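Local coordinates for protein phytoene synthase (Enterococcus hirae, PDB 5IYS) that probably joins two farnesyl diphosphate molecules head to head into dehydrosqualene, holding diphosphate substrates and magnesium ions in an all-helical pocket, at residues A[184-196]-A[206-218]. Residues are numbered along the deposited sequence; the frame is centred on the assembly and turned at random.
Sequences YLTKEDMTRFGVA and QTQLVALWESLAK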
loop_
_atom_site.group_PDB
_atom_site.type_symbol
_atom_site.label_atom_id
_atom_site.label_comp_id
_atom_site.label_asym_id
_atom_site.label_seq_id
_atom_site.Cartn_x
_atom_site.Cartn_y
_atom_site.Cartn_z
ATOM N N TYR A 184 7.822 6.705 12.617
ATOM C CA TYR A 184 8.004 5.335 12.131
ATOM C C TYR A 184 9.460 4.877 12.056
ATOM O O TYR A 184 9.754 3.684 12.029
ATOM C CB TYR A 184 7.312 5.189 10.763
ATOM C CG TYR A 184 5.805 5.289 10.867
ATOM C CD1 TYR A 184 5.034 4.176 11.197
ATOM C CD2 TYR A 184 5.154 6.510 10.674
ATOM C CE1 TYR A 184 3.670 4.262 11.297
ATOM C CE2 TYR A 184 3.779 6.607 10.765
ATOM C CZ TYR A 184 3.043 5.472 11.064
ATOM O OH TYR A 184 1.669 5.559 11.139
ATOM N N LEU A 185 10.386 5.811 11.898
ATOM C CA LEU A 185 11.800 5.451 11.929
ATOM C C LEU A 185 12.111 4.762 13.266
ATOM O O LEU A 185 11.481 5.068 14.276
ATOM C CB LEU A 185 12.668 6.707 11.782
ATOM C CG LEU A 185 12.384 7.570 10.553
ATOM C CD1 LEU A 185 13.252 8.835 10.602
ATOM C CD2 LEU A 185 12.622 6.793 9.257
ATOM N N THR A 186 12.983 3.760 13.242
ATOM C CA THR A 186 13.165 2.932 14.416
ATOM C C THR A 186 14.062 3.607 15.448
ATOM O O THR A 186 14.933 4.421 15.120
ATOM C CB THR A 186 13.655 1.511 14.092
ATOM O OG1 THR A 186 15.033 1.534 13.699
ATOM C CG2 THR A 186 12.808 0.896 12.977
ATOM N N LYS A 187 13.765 3.347 16.714
ATOM C CA LYS A 187 14.679 3.767 17.772
ATOM C C LYS A 187 16.117 3.318 17.539
ATOM O O LYS A 187 17.062 4.100 17.656
ATOM C CB LYS A 187 14.154 3.310 19.122
ATOM C CG LYS A 187 12.943 4.097 19.552
ATOM C CD LYS A 187 12.585 3.775 20.997
ATOM C CE LYS A 187 11.242 4.390 21.387
ATOM N NZ LYS A 187 10.640 3.608 22.505
ATOM N N GLU A 188 16.274 2.087 17.076
ATOM C CA GLU A 188 17.593 1.553 16.817
ATOM C C GLU A 188 18.334 2.260 15.688
ATOM O O GLU A 188 19.510 2.610 15.836
ATOM C CB GLU A 188 17.499 0.043 16.642
ATOM C CG GLU A 188 18.287 -0.555 15.502
ATOM C CD GLU A 188 17.997 -2.040 15.378
ATOM O OE1 GLU A 188 17.241 -2.431 14.456
ATOM O OE2 GLU A 188 18.428 -2.785 16.287
ATOM N N ASP A 189 17.612 2.598 14.619
ATOM C CA ASP A 189 18.185 3.397 13.544
ATOM C C ASP A 189 18.565 4.811 13.974
ATOM O O ASP A 189 19.644 5.291 13.639
ATOM C CB ASP A 189 17.255 3.410 12.329
ATOM C CG ASP A 189 17.360 2.128 11.520
ATOM O OD1 ASP A 189 18.511 1.678 11.326
ATOM O OD2 ASP A 189 16.317 1.599 11.054
ATOM N N MET A 190 17.669 5.482 14.689
ATOM C CA MET A 190 17.949 6.824 15.189
ATOM C C MET A 190 19.226 6.861 16.028
ATOM O O MET A 190 20.065 7.745 15.841
ATOM C CB MET A 190 16.791 7.292 16.055
ATOM C CG MET A 190 15.445 6.969 15.460
ATOM S SD MET A 190 14.489 8.484 15.346
ATOM C CE MET A 190 15.360 9.192 13.953
ATOM N N THR A 191 19.406 5.837 16.859
ATOM C CA THR A 191 20.641 5.664 17.624
ATOM C C THR A 191 21.864 5.344 16.747
ATOM O O THR A 191 22.904 5.994 16.878
ATOM C CB THR A 191 20.453 4.618 18.737
ATOM O OG1 THR A 191 19.395 5.036 19.609
ATOM C CG2 THR A 191 21.731 4.429 19.531
ATOM N N ARG A 192 21.719 4.414 15.804
ATOM C CA ARG A 192 22.826 3.979 14.946
ATOM C C ARG A 192 23.390 5.146 14.126
ATOM O O ARG A 192 24.615 5.288 13.991
ATOM C CB ARG A 192 22.386 2.802 14.053
ATOM C CG ARG A 192 23.180 2.602 12.759
ATOM C CD ARG A 192 22.676 1.398 11.957
ATOM N NE ARG A 192 23.437 1.189 10.722
ATOM C CZ ARG A 192 23.000 0.493 9.677
ATOM N NH1 ARG A 192 21.802 -0.083 9.704
ATOM N NH2 ARG A 192 23.750 0.402 8.586
ATOM N N PHE A 193 22.504 6.022 13.649
ATOM C CA PHE A 193 22.908 7.087 12.739
ATOM C C PHE A 193 23.065 8.428 13.456
ATOM O O PHE A 193 23.399 9.429 12.831
ATOM C CB PHE A 193 21.948 7.199 11.542
ATOM C CG PHE A 193 22.014 6.023 10.602
ATOM C CD1 PHE A 193 23.046 5.909 9.678
ATOM C CD2 PHE A 193 21.105 4.978 10.718
ATOM C CE1 PHE A 193 23.148 4.790 8.840
ATOM C CE2 PHE A 193 21.203 3.861 9.906
ATOM C CZ PHE A 193 22.196 3.774 8.946
ATOM N N GLY A 194 22.794 8.448 14.756
ATOM C CA GLY A 194 22.884 9.677 15.543
ATOM C C GLY A 194 21.889 10.746 15.129
ATOM O O GLY A 194 22.247 11.912 14.963
ATOM N N VAL A 195 20.637 10.339 14.932
ATOM C CA VAL A 195 19.549 11.275 14.670
ATOM C C VAL A 195 18.824 11.616 15.962
ATOM O O VAL A 195 18.446 10.733 16.718
ATOM C CB VAL A 195 18.509 10.685 13.678
ATOM C CG1 VAL A 195 17.373 11.686 13.454
ATOM C CG2 VAL A 195 19.198 10.355 12.359
ATOM N N ALA A 196 18.582 12.903 16.174
ATOM C CA ALA A 196 17.780 13.354 17.305
ATOM C C ALA A 196 16.414 13.697 16.754
ATOM O O ALA A 196 16.304 14.125 15.600
ATOM C CB ALA A 196 18.412 14.590 17.947
ATOM N N GLN A 206 19.245 16.817 8.029
ATOM C CA GLN A 206 20.655 16.941 8.376
ATOM C C GLN A 206 21.412 15.695 7.943
ATOM O O GLN A 206 20.815 14.688 7.550
ATOM C CB GLN A 206 20.840 17.145 9.877
ATOM C CG GLN A 206 20.869 18.606 10.271
ATOM C CD GLN A 206 20.619 18.785 11.751
ATOM O OE1 GLN A 206 21.518 18.582 12.568
ATOM N NE2 GLN A 206 19.371 19.061 12.110
ATOM N N THR A 207 22.734 15.788 8.029
ATOM C CA THR A 207 23.622 14.769 7.489
ATOM C C THR A 207 23.319 13.413 8.097
ATOM O O THR A 207 23.251 12.429 7.367
ATOM C CB THR A 207 25.111 15.142 7.706
ATOM O OG1 THR A 207 25.410 16.270 6.883
ATOM C CG2 THR A 207 26.053 13.977 7.343
ATOM N N GLN A 208 23.133 13.376 9.412
ATOM C CA GLN A 208 22.833 12.135 10.100
ATOM C C GLN A 208 21.512 11.532 9.603
ATOM O O GLN A 208 21.424 10.317 9.440
ATOM C CB GLN A 208 22.760 12.332 11.615
ATOM C CG GLN A 208 24.091 12.679 12.284
ATOM C CD GLN A 208 24.506 14.116 12.042
ATOM O OE1 GLN A 208 23.694 14.963 11.656
ATOM N NE2 GLN A 208 25.790 14.394 12.238
ATOM N N LEU A 209 20.487 12.370 9.443
ATOM C CA LEU A 209 19.174 11.884 8.980
ATOM C C LEU A 209 19.196 11.445 7.516
ATOM O O LEU A 209 18.459 10.528 7.111
ATOM C CB LEU A 209 18.067 12.905 9.268
ATOM C CG LEU A 209 16.619 12.560 8.895
ATOM C CD1 LEU A 209 16.079 11.327 9.657
ATOM C CD2 LEU A 209 15.735 13.769 9.147
ATOM N N VAL A 210 20.085 12.034 6.722
ATOM C CA VAL A 210 20.242 11.582 5.344
ATOM C C VAL A 210 20.815 10.167 5.310
ATOM O O VAL A 210 20.312 9.297 4.600
ATOM C CB VAL A 210 21.073 12.558 4.486
ATOM C CG1 VAL A 210 21.316 11.958 3.094
ATOM C CG2 VAL A 210 20.334 13.900 4.349
ATOM N N ALA A 211 21.789 9.914 6.183
ATOM C CA ALA A 211 22.371 8.586 6.328
ATOM C C ALA A 211 21.294 7.550 6.623
ATOM O O ALA A 211 21.257 6.494 5.984
ATOM C CB ALA A 211 23.409 8.603 7.429
ATOM N N LEU A 212 20.478 7.830 7.638
ATOM C CA LEU A 212 19.412 6.941 8.060
ATOM C C LEU A 212 18.381 6.742 6.946
ATOM O O LEU A 212 18.082 5.607 6.584
ATOM C CB LEU A 212 18.724 7.501 9.307
ATOM C CG LEU A 212 17.659 6.648 10.007
ATOM C CD1 LEU A 212 17.315 7.226 11.396
ATOM C CD2 LEU A 212 16.404 6.502 9.156
ATOM N N TRP A 213 17.891 7.850 6.394
ATOM C CA TRP A 213 17.002 7.853 5.242
ATOM C C TRP A 213 17.520 6.916 4.149
ATOM O O TRP A 213 16.821 5.994 3.704
ATOM C CB TRP A 213 16.824 9.276 4.710
ATOM C CG TRP A 213 15.636 9.440 3.790
ATOM C CD1 TRP A 213 14.404 9.946 4.126
ATOM C CD2 TRP A 213 15.575 9.133 2.391
ATOM N NE1 TRP A 213 13.568 9.914 3.034
ATOM C CE2 TRP A 213 14.273 9.462 1.948
ATOM C CE3 TRP A 213 16.498 8.631 1.464
ATOM C CZ2 TRP A 213 13.872 9.321 0.612
ATOM C CZ3 TRP A 213 16.086 8.430 0.155
ATOM C CH2 TRP A 213 14.779 8.773 -0.263
ATOM N N GLU A 214 18.759 7.128 3.745
ATOM C CA GLU A 214 19.349 6.322 2.689
ATOM C C GLU A 214 19.519 4.861 3.064
ATOM O O GLU A 214 19.340 3.991 2.214
ATOM C CB GLU A 214 20.645 6.928 2.167
ATOM C CG GLU A 214 20.416 8.168 1.309
ATOM C CD GLU A 214 19.815 7.864 -0.062
ATOM O OE1 GLU A 214 19.580 6.688 -0.414
ATOM O OE2 GLU A 214 19.512 8.818 -0.793
ATOM N N SER A 215 19.792 4.587 4.341
ATOM C CA SER A 215 19.851 3.210 4.782
ATOM C C SER A 215 18.501 2.520 4.552
ATOM O O SER A 215 18.443 1.346 4.177
ATOM C CB SER A 215 20.169 3.125 6.269
ATOM O OG SER A 215 20.394 1.780 6.636
ATOM N N LEU A 216 17.442 3.173 5.013
ATOM C CA LEU A 216 16.099 2.597 4.872
ATOM C C LEU A 216 15.663 2.573 3.403
ATOM O O LEU A 216 15.002 1.631 2.970
ATOM C CB LEU A 216 15.104 3.403 5.719
ATOM C CG LEU A 216 13.767 2.750 6.074
ATOM C CD1 LEU A 216 14.050 1.462 6.855
ATOM C CD2 LEU A 216 12.881 3.685 6.894
ATOM N N ALA A 217 16.073 3.569 2.617
ATOM C CA ALA A 217 15.725 3.595 1.198
ATOM C C ALA A 217 16.370 2.440 0.440
ATOM O O ALA A 217 15.731 1.759 -0.372
ATOM C CB ALA A 217 16.076 4.944 0.570
ATOM N N LYS A 218 17.615 2.159 0.796
ATOM C CA LYS A 218 18.312 1.012 0.230
ATOM C C LYS A 218 17.561 -0.275 0.559
ATOM O O LYS A 218 17.343 -1.077 -0.329
ATOM C CB LYS A 218 19.748 0.946 0.752
ATOM C CG LYS A 218 20.486 -0.339 0.376
ATOM C CD LYS A 218 21.193 -0.895 1.617
ATOM C CE LYS A 218 22.388 -1.777 1.271
ATOM N NZ LYS A 218 22.112 -3.220 1.539
HETATM O O HOH W 1 23.237 0.337 5.906
#
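Phe-193 lays one ring face on the backbone of helix 207-218: Leu-212 CA stands 3.8 Å from the ring centroid, 16° off the normal, a CH-pi contact. Ala-211 CB reaches Phe-193 CD1 at 3.5 Å, and Ser-215 CB meets Phe-193 CZ. The opposite face is backed by Arg-192 CG; with that chain extended from CG to NE, the guanidinium arrives near Ser-215, and a water accepts from Arg-192 NH2 (2.7 Å) while lying close to Ser-215 OG. Leu-212 is the residue most covered by the opposing segment. Its CG is anti to the backbone N (chi1 -174°), which sends CD1 among Asp-189, Met-190 and Val-195; Val-195 CG2 lies 3.8 Å from Leu-212 CD1. Leu-185 CD2 meets Leu-212 CD2 and Leu-216 CD2, and Leu-209 CD1 touches both Leu-185 CD1 and Val-195 CG1. No direct hydrogen bond links the segments.

Two caps frame the short helix: Thr-186 OG1 accepts from Asp-189 N at 2.9 Å as N-cap, and Gly-194, with positive phi, leaves the helical conformation in a Schellman motif (Val-195 N to Met-190 O, 2.8 Å). Arg-125 of helix 125-143 binds both Asp-189, by a salt bridge, and Ser-215 OG. Leu-185 lies about 10 Å, side chain to side chain, from magnesium-binding Asp-173, beyond direct contact. In this all-helical synthase fold the short helix crosses long helix 207-227 at 131°, axes 9.3 Å apart; helix 155-172 packs on Leu-216, helix 236-258 on Trp-213.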